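Crispr-associated protein Cas5, dvulg subtype (Xanthomonas oryzae pv. oryzae, PDB 3VZI) is probably an endoribonuclease of the Cas5d type that processes CRISPR RNA in the microbial immune system. Local coordinates at residues Ile51-Asp56 and Ala120-Thr125; Arg185-Met190 and Phe205-Val210. All coordinates share one frame; numbering follows the deposited sequence.

Contact 1 (Ile51-Asp56 and Ala120-Thr125)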
# COMPACT_ATOMS: atom_id res chain seq x y z
N ILE A 51 19.80 5.86 2.70
CA ILE A 51 18.98 6.01 1.50
C ILE A 51 17.56 6.39 1.82
O ILE A 51 17.06 6.14 2.94
CB ILE A 51 19.10 4.82 0.48
CG1 ILE A 51 18.57 3.50 1.03
CG2 ILE A 51 20.54 4.65 -0.04
CD1 ILE A 51 18.12 2.58 -0.07
N ARG A 52 16.92 7.02 0.84
CA ARG A 52 15.57 7.51 0.95
C ARG A 52 14.86 7.10 -0.32
O ARG A 52 15.17 7.58 -1.41
CB ARG A 52 15.55 9.03 1.12
CG ARG A 52 14.18 9.61 1.45
CD ARG A 52 14.04 11.09 1.12
NE ARG A 52 12.89 11.65 1.85
CZ ARG A 52 12.48 12.92 1.80
NH1 ARG A 52 13.10 13.81 1.03
NH2 ARG A 52 11.42 13.31 2.52
N TRP A 53 13.91 6.19 -0.20
CA TRP A 53 13.10 5.81 -1.35
C TRP A 53 12.10 6.85 -1.67
O TRP A 53 11.34 7.26 -0.80
CB TRP A 53 12.36 4.54 -1.04
CG TRP A 53 13.22 3.35 -1.29
CD1 TRP A 53 13.77 2.51 -0.36
CD2 TRP A 53 13.69 2.87 -2.58
NE1 TRP A 53 14.50 1.54 -0.97
CE2 TRP A 53 14.50 1.70 -2.31
CE3 TRP A 53 13.51 3.27 -3.89
CZ2 TRP A 53 15.10 0.98 -3.30
CZ3 TRP A 53 14.13 2.54 -4.90
CH2 TRP A 53 14.91 1.42 -4.61
N VAL A 54 12.09 7.29 -2.93
CA VAL A 54 11.07 8.21 -3.41
C VAL A 54 10.25 7.56 -4.51
O VAL A 54 10.82 7.15 -5.51
CB VAL A 54 11.69 9.55 -3.89
CG1 VAL A 54 10.77 10.28 -4.85
CG2 VAL A 54 12.01 10.45 -2.70
N VAL A 55 8.94 7.47 -4.31
CA VAL A 55 8.00 6.94 -5.29
C VAL A 55 7.60 8.02 -6.29
O VAL A 55 7.14 9.08 -5.88
CB VAL A 55 6.73 6.39 -4.62
CG1 VAL A 55 5.68 6.00 -5.64
CG2 VAL A 55 7.08 5.17 -3.78
N ASP A 56 7.78 7.74 -7.58
CA ASP A 56 7.53 8.71 -8.66
C ASP A 56 6.18 8.47 -9.32
O ASP A 56 5.47 9.44 -9.68
CB ASP A 56 8.60 8.59 -9.72
CG ASP A 56 10.02 8.62 -9.15
OD1 ASP A 56 10.40 9.61 -8.53
OD2 ASP A 56 10.78 7.64 -9.34
N ALA A 120 10.10 4.09 -8.84
CA ALA A 120 10.68 4.84 -7.75
C ALA A 120 12.16 4.99 -7.98
O ALA A 120 12.72 4.37 -8.87
CB ALA A 120 10.46 4.08 -6.47
N HIS A 121 12.80 5.79 -7.14
CA HIS A 121 14.25 5.85 -7.06
C HIS A 121 14.57 6.19 -5.63
O HIS A 121 13.67 6.53 -4.86
CB HIS A 121 14.82 6.89 -8.02
CG HIS A 121 14.38 8.29 -7.73
ND1 HIS A 121 13.24 8.82 -8.24
CD2 HIS A 121 14.96 9.28 -6.94
CE1 HIS A 121 13.09 10.09 -7.78
NE2 HIS A 121 14.15 10.37 -6.98
N PHE A 122 15.85 6.10 -5.25
CA PHE A 122 16.28 6.65 -3.95
C PHE A 122 17.24 7.79 -4.09
O PHE A 122 17.97 7.89 -5.09
CB PHE A 122 16.88 5.58 -3.04
CG PHE A 122 18.10 4.88 -3.61
CD1 PHE A 122 17.95 3.69 -4.34
CD2 PHE A 122 19.38 5.37 -3.38
CE1 PHE A 122 19.06 3.04 -4.84
CE2 PHE A 122 20.49 4.71 -3.86
CZ PHE A 122 20.33 3.55 -4.60
N GLU A 123 17.25 8.65 -3.08
CA GLU A 123 18.25 9.70 -2.94
C GLU A 123 19.11 9.34 -1.73
O GLU A 123 18.59 8.83 -0.72
CB GLU A 123 17.59 11.08 -2.78
CG GLU A 123 16.92 11.61 -4.06
CD GLU A 123 15.78 12.62 -3.80
OE1 GLU A 123 14.65 12.42 -4.32
OE2 GLU A 123 16.01 13.65 -3.11
N MET A 124 20.43 9.58 -1.84
CA MET A 124 21.37 9.48 -0.72
C MET A 124 21.03 10.52 0.34
O MET A 124 20.74 11.66 -0.00
CB MET A 124 22.81 9.73 -1.17
CG MET A 124 23.33 8.78 -2.24
SD MET A 124 22.94 7.06 -1.88
CE MET A 124 23.98 6.80 -0.45
N THR A 125 21.08 10.11 1.61
CA THR A 125 20.74 10.98 2.74
C THR A 125 22.00 11.54 3.40
O THR A 125 23.12 11.15 3.04
CB THR A 125 19.87 10.25 3.80
OG1 THR A 125 20.67 9.35 4.57
CG2 THR A 125 18.75 9.48 3.14
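F122 turns the edge of its ring onto one face of the W53 indole in a T-shaped stack, with CD1 of F122 3.8 Å from CH2 of W53 and the planes at 78°. I51 lays CD1 over one face of the F122 ring, offset toward the rim, and brings CG2 to within 3.6 Å of F122 CD2; in the plane of that ring, the sulfur of M124 lies at the edge. F122 places CG between its backbone N and carbonyl carbon (chi1 59°), which lifts the ring off the strand between W53 and I51. The indole NE1 is bonded to the carbonyl of H46. The remaining flat group, the H121 imidazole, has CB of V54 over one face, offset toward the rim, and the D56 carboxylate at its edge, only 11° from coplanar. H121 ND1 gives its N-H to the syn lone pair of D56 OD2, 2.9 Å away and slightly out of the ring plane, and NE2 makes a weak bond to E123 OE1 at 3.4 Å; the ring is held through ND1 and, more loosely, through NE2. Strands 51-60 and 114-124 are antiparallel neighbours in a sheet consistent with the ferredoxin-like (RRM) fold of this family, and helices 35-45 and 134-146 pack against the face that carries I51, W53, A120, F122 and M124. R52, V54, H121 and E123 populate the other face. Between the backbones, R52 and E123 exchange two hydrogen bonds, as do V54 and H121. Where the pairing ends, T125 rests CG2 against the carbonyl carbon of I51, 3.6 Å away, while its OG1 is bonded to P49 O.

Contact 2 (Arg185-Met190 and Phe205-Val210)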
# COMPACT_ATOMS: atom_id res chain seq x y z
N ARG A 185 -8.86 9.95 -15.00
CA ARG A 185 -9.83 9.64 -13.97
C ARG A 185 -9.42 10.34 -12.71
O ARG A 185 -8.25 10.31 -12.34
CB ARG A 185 -9.93 8.14 -13.73
CG ARG A 185 -10.59 7.38 -14.85
CD ARG A 185 -10.78 5.90 -14.53
NE ARG A 185 -11.10 5.09 -15.72
CZ ARG A 185 -12.31 4.99 -16.27
NH1 ARG A 185 -13.36 5.63 -15.75
NH2 ARG A 185 -12.49 4.24 -17.35
N ASP A 186 -10.38 10.97 -12.06
CA ASP A 186 -10.07 11.61 -10.79
C ASP A 186 -10.37 10.61 -9.68
O ASP A 186 -11.51 10.23 -9.50
CB ASP A 186 -10.82 12.93 -10.63
CG ASP A 186 -10.65 13.54 -9.26
OD1 ASP A 186 -9.49 13.59 -8.78
OD2 ASP A 186 -11.66 13.96 -8.64
N LEU A 187 -9.34 10.15 -8.98
CA LEU A 187 -9.51 9.25 -7.82
C LEU A 187 -9.67 10.03 -6.52
O LEU A 187 -9.95 9.46 -5.49
CB LEU A 187 -8.29 8.34 -7.67
CG LEU A 187 -7.75 7.56 -8.86
CD1 LEU A 187 -6.37 7.03 -8.49
CD2 LEU A 187 -8.69 6.40 -9.20
N GLY A 188 -9.48 11.34 -6.60
CA GLY A 188 -9.73 12.25 -5.50
C GLY A 188 -8.64 12.12 -4.46
O GLY A 188 -7.58 11.53 -4.69
N TRP A 189 -8.93 12.66 -3.29
CA TRP A 189 -7.97 12.79 -2.24
C TRP A 189 -7.64 11.49 -1.60
O TRP A 189 -8.54 10.63 -1.35
CB TRP A 189 -8.47 13.75 -1.19
CG TRP A 189 -8.42 15.18 -1.62
CD1 TRP A 189 -9.48 15.97 -2.02
CD2 TRP A 189 -7.26 16.07 -1.69
NE1 TRP A 189 -9.08 17.23 -2.31
CE2 TRP A 189 -7.77 17.38 -2.12
CE3 TRP A 189 -5.90 15.93 -1.44
CZ2 TRP A 189 -6.94 18.49 -2.30
CZ3 TRP A 189 -5.08 17.06 -1.61
CH2 TRP A 189 -5.59 18.31 -2.04
N MET A 190 -6.34 11.34 -1.31
CA MET A 190 -5.83 10.15 -0.68
C MET A 190 -4.51 10.41 0.03
O MET A 190 -3.80 11.41 -0.26
CB MET A 190 -5.70 9.02 -1.71
CG MET A 190 -4.58 9.17 -2.71
SD MET A 190 -4.67 7.79 -3.88
CE MET A 190 -4.03 6.47 -2.83
N PHE A 205 -2.75 13.99 -1.14
CA PHE A 205 -2.76 14.58 -2.45
C PHE A 205 -4.01 14.09 -3.20
O PHE A 205 -4.61 13.05 -2.84
CB PHE A 205 -1.46 14.22 -3.17
CG PHE A 205 -1.43 12.82 -3.78
CD1 PHE A 205 -1.44 12.65 -5.18
CD2 PHE A 205 -1.31 11.69 -2.99
CE1 PHE A 205 -1.36 11.37 -5.77
CE2 PHE A 205 -1.24 10.42 -3.56
CZ PHE A 205 -1.28 10.26 -4.96
N ARG A 206 -4.42 14.85 -4.23
CA ARG A 206 -5.49 14.41 -5.12
C ARG A 206 -4.90 13.54 -6.21
O ARG A 206 -4.13 14.01 -7.01
CB ARG A 206 -6.25 15.60 -5.71
CG ARG A 206 -7.57 15.19 -6.34
CD ARG A 206 -8.62 16.26 -6.12
NE ARG A 206 -9.93 15.81 -6.61
CZ ARG A 206 -11.12 16.28 -6.21
NH1 ARG A 206 -12.21 15.76 -6.74
NH2 ARG A 206 -11.23 17.26 -5.30
N ALA A 207 -5.26 12.27 -6.24
CA ALA A 207 -4.66 11.35 -7.19
C ALA A 207 -5.42 11.50 -8.49
O ALA A 207 -6.66 11.63 -8.44
CB ALA A 207 -4.70 9.92 -6.68
N ARG A 208 -4.70 11.52 -9.61
CA ARG A 208 -5.30 11.49 -10.93
C ARG A 208 -4.65 10.38 -11.75
O ARG A 208 -3.43 10.15 -11.68
CB ARG A 208 -5.22 12.85 -11.65
CG ARG A 208 -5.77 12.81 -13.07
CD ARG A 208 -5.71 14.15 -13.81
NE ARG A 208 -4.33 14.60 -14.00
CZ ARG A 208 -3.72 14.78 -15.17
NH1 ARG A 208 -4.38 14.60 -16.32
NH2 ARG A 208 -2.44 15.17 -15.20
N MET A 209 -5.48 9.67 -12.51
CA MET A 209 -5.04 8.47 -13.21
C MET A 209 -5.22 8.68 -14.70
O MET A 209 -6.32 9.05 -15.15
CB MET A 209 -5.86 7.28 -12.74
CG MET A 209 -5.26 5.91 -13.05
SD MET A 209 -6.23 4.58 -12.30
CE MET A 209 -7.73 4.60 -13.28
N VAL A 210 -4.15 8.48 -15.46
CA VAL A 210 -4.22 8.60 -16.93
C VAL A 210 -3.79 7.27 -17.55
O VAL A 210 -2.62 6.88 -17.44
CB VAL A 210 -3.36 9.79 -17.43
CG1 VAL A 210 -3.19 9.77 -18.95
CG2 VAL A 210 -3.98 11.09 -17.00
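A classic beta bulge interrupts the hairpin of strands 184-194 and 202-210, with L187 and G188 both set against A207. The carbonyl of A207 takes the N-H of L187 at 3.1 Å (L187 N to A207 O) and a weak bond from G188 N, while A207 N returns a bond to G188 O. The extra residue shifts the pairing by one, and G188 passes through it with a positive phi, a conformation glycine adopts readily. On the exposed face, R206 reaches diagonally over the bulge and clasps the D186 carboxylate side-on: NH1 of R206 lies 2.7 Å from D186 OD2, and its NE 3.1 Å from D186 OD1. CG anti to the backbone N (chi1 -166°) and a bend at chi2 carry the guanidinium there. The two planes are 23° apart, and both oxygens are met on their syn side, the nitrogens somewhat out of the carboxylate plane. D186 OD1 also accepts a weak bond from G188 N, tying the salt bridge to the bulge itself. R206 CB sits over the centre of the six-membered ring of W189, a CH-pi contact 10° off the ring normal. The opposite face is largely apolar, carrying M190, F205, A207 and M209 beside the aliphatic part of R185. A207 CB touches both M190 SD, 3.5 Å away, and L187 CD1, 3.8 Å away. M190 runs alongside F205, with CG 3.7 Å from F205 CE2 and the sulfur oblique to the ring, a Met-aromatic contact; Y30, I32 and V214 border this side. Farther along, the M209 methyl CE meets R185 CD at 3.5 Å, near the guanidinium plane and at its edge.

How the contacts relate
Contact 1 pairs two strands of the five-stranded sheet, whereas contact 2 closes the separate two-stranded hairpin; their centres are about 22 Å apart and their nearest atoms about 8 Å. They have no strand in common, but strand 213-215 links them: it borders strand 51-60 in the large sheet, and its V214 touches L187 and M209 of the hairpin. Both contacts are partly buried. No residue of contact 1 is exposed, and its aromatic face is covered by helices 35-45 and 134-146; H121, with D56 and weakly with E123, keeps its polar bonds off that face. Contact 2 has four exposed residues, and its outer face relies on a salt bridge and a CH-pi contact.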